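Local atomic coordinates of DNA endonuclease I-CvuI (Chlorella vulgaris, PDB entry 5A77), a protein that cleaves DNA as a LAGLIDADG homing endonuclease and is probably involved in the homing of its intron in the chloroplast. Residues N149-E152 / C153-L157. Residues are numbered along the deposited sequence; the frame is centred on the assembly and turned at random.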
loop_
_atom_site.group_PDB
_atom_site.type_symbol
_atom_site.label_atom_id
_atom_site.label_comp_id
_atom_site.label_asym_id
_atom_site.label_seq_id
_atom_site.Cartn_x
_atom_site.Cartn_y
_atom_site.Cartn_z
ATOM N N ASN B 149 -15.637 16.833 -23.395
ATOM C CA ASN B 149 -17.014 17.107 -22.996
ATOM C C ASN B 149 -17.154 18.545 -22.500
ATOM O O ASN B 149 -18.027 19.292 -22.958
ATOM C CB ASN B 149 -17.484 16.120 -21.924
ATOM C CG ASN B 149 -17.448 14.678 -22.404
ATOM O OD1 ASN B 149 -17.236 13.753 -21.621
ATOM N ND2 ASN B 149 -17.643 14.483 -23.699
ATOM N N VAL B 150 -16.273 18.931 -21.583
ATOM C CA VAL B 150 -16.249 20.287 -21.055
ATOM C C VAL B 150 -16.092 21.322 -22.175
ATOM O O VAL B 150 -16.887 22.273 -22.273
ATOM C CB VAL B 150 -15.118 20.455 -20.026
ATOM C CG1 VAL B 150 -14.925 21.903 -19.651
ATOM C CG2 VAL B 150 -15.437 19.652 -18.802
ATOM N N ARG B 151 -15.085 21.130 -23.025
ATOM C CA ARG B 151 -14.784 22.107 -24.058
ATOM C C ARG B 151 -15.995 22.300 -24.967
ATOM O O ARG B 151 -16.344 23.429 -25.327
ATOM C CB ARG B 151 -13.566 21.694 -24.881
ATOM C CG ARG B 151 -13.835 21.500 -26.352
ATOM C CD ARG B 151 -12.559 21.274 -27.128
ATOM N NE ARG B 151 -12.825 21.148 -28.560
ATOM C CZ ARG B 151 -13.045 22.184 -29.362
ATOM N NH1 ARG B 151 -13.030 23.404 -28.850
ATOM N NH2 ARG B 151 -13.276 22.009 -30.661
ATOM N N GLU B 152 -16.673 21.212 -25.302
ATOM C CA GLU B 152 -17.727 21.327 -26.285
ATOM C C GLU B 152 -18.980 21.979 -25.723
ATOM O O GLU B 152 -19.636 22.756 -26.414
ATOM C CB GLU B 152 -18.018 19.948 -26.896
ATOM C CG GLU B 152 -18.729 20.050 -28.236
ATOM C CD GLU B 152 -17.846 20.545 -29.403
ATOM O OE1 GLU B 152 -16.640 20.866 -29.228
ATOM O OE2 GLU B 152 -18.411 20.635 -30.513
ATOM N N CYS B 153 -19.288 21.680 -24.468
ATOM C CA CYS B 153 -20.454 22.242 -23.801
ATOM C C CYS B 153 -20.175 23.697 -23.411
ATOM O O CYS B 153 -21.083 24.523 -23.346
ATOM C CB CYS B 153 -20.811 21.412 -22.568
ATOM S SG CYS B 153 -21.903 22.182 -21.363
ATOM N N LEU B 154 -18.904 24.010 -23.176
ATOM C CA LEU B 154 -18.466 25.386 -22.994
ATOM C C LEU B 154 -18.730 26.148 -24.278
ATOM O O LEU B 154 -19.177 27.304 -24.255
ATOM C CB LEU B 154 -16.979 25.454 -22.650
ATOM C CG LEU B 154 -16.557 25.188 -21.208
ATOM C CD1 LEU B 154 -15.041 25.287 -21.047
ATOM C CD2 LEU B 154 -17.270 26.123 -20.236
ATOM N N LYS B 155 -18.433 25.491 -25.398
ATOM C CA LYS B 155 -18.671 26.054 -26.718
ATOM C C LYS B 155 -20.138 26.424 -26.886
ATOM O O LYS B 155 -20.451 27.480 -27.428
ATOM C CB LYS B 155 -18.235 25.058 -27.799
ATOM C CG LYS B 155 -17.365 25.643 -28.884
ATOM C CD LYS B 155 -15.979 25.008 -28.914
ATOM C CE LYS B 155 -15.389 25.142 -30.318
ATOM N NZ LYS B 155 -13.945 25.527 -30.347
ATOM N N LYS B 156 -21.027 25.553 -26.406
ATOM C CA LYS B 156 -22.473 25.761 -26.534
ATOM C C LYS B 156 -23.069 26.707 -25.492
ATOM O O LYS B 156 -24.228 27.088 -25.607
ATOM C CB LYS B 156 -23.227 24.428 -26.468
ATOM C CG LYS B 156 -22.534 23.305 -27.191
ATOM C CD LYS B 156 -23.374 22.033 -27.255
ATOM C CE LYS B 156 -23.111 21.307 -28.565
ATOM N NZ LYS B 156 -21.651 21.355 -28.895
ATOM N N LEU B 157 -22.299 27.084 -24.477
ATOM C CA LEU B 157 -22.783 28.080 -23.523
ATOM C C LEU B 157 -22.486 29.460 -24.062
ATOM O O LEU B 157 -22.891 30.463 -23.474
ATOM C CB LEU B 157 -22.151 27.886 -22.151
ATOM C CG LEU B 157 -22.773 26.680 -21.451
ATOM C CD1 LEU B 157 -21.971 26.263 -20.225
ATOM C CD2 LEU B 157 -24.226 26.983 -21.093
#
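N149 O accepts the amide of C153 at 3.1 Å from C153 N, the first of four successive i to i+4 backbone bonds, while its OD1 turns back to the amide of L146. V150 takes the buried side of the turn: its CG1, anti to the backbone N (chi1 170°), lies alongside L154 with 3.7 Å to L154 CD1. Its carbonyl O receives L154 N at 2.8 Å, and L154 continues onto L37 and V161. The segments lie in the C-terminal part of helix 147-156 of this LAGLIDADG endonuclease, with V150 and L154 on its buried side and R151, E152, K155 and K156 on the more exposed one, about 8 Å from the nearest atom of the bound DNA. R151 O binds the amide of K155, and the two side chains run side by side. K155 NZ sits at the guanidinium edge; its 2.8 Å separation from R151 NH1 is doubtful and no hydrogen bond, both atoms being donors. Two acids would partly offset the positive charge: E148 OE2 forms a salt bridge with R151 NE, and E152 OE1 stands over one guanidinium face, a long ionic contact of 3.8 Å to R151 NH2 with no N-H directed at the oxygen. An alanine in place of R151 would probably leave E148 without this salt-bridge mate and take from E152 its long ionic contact with the arginine. E152 bends at chi2 (72°), and its OE2 reaches K156 NZ at a long 3.7 Å. K156, bent at chi3 and chi4, brings its NZ back beside E152 CG, its own CG against E152 O; that oxygen accepts K156 N at 3.1 Å and, weakly, K156 NZ at 3.5 Å.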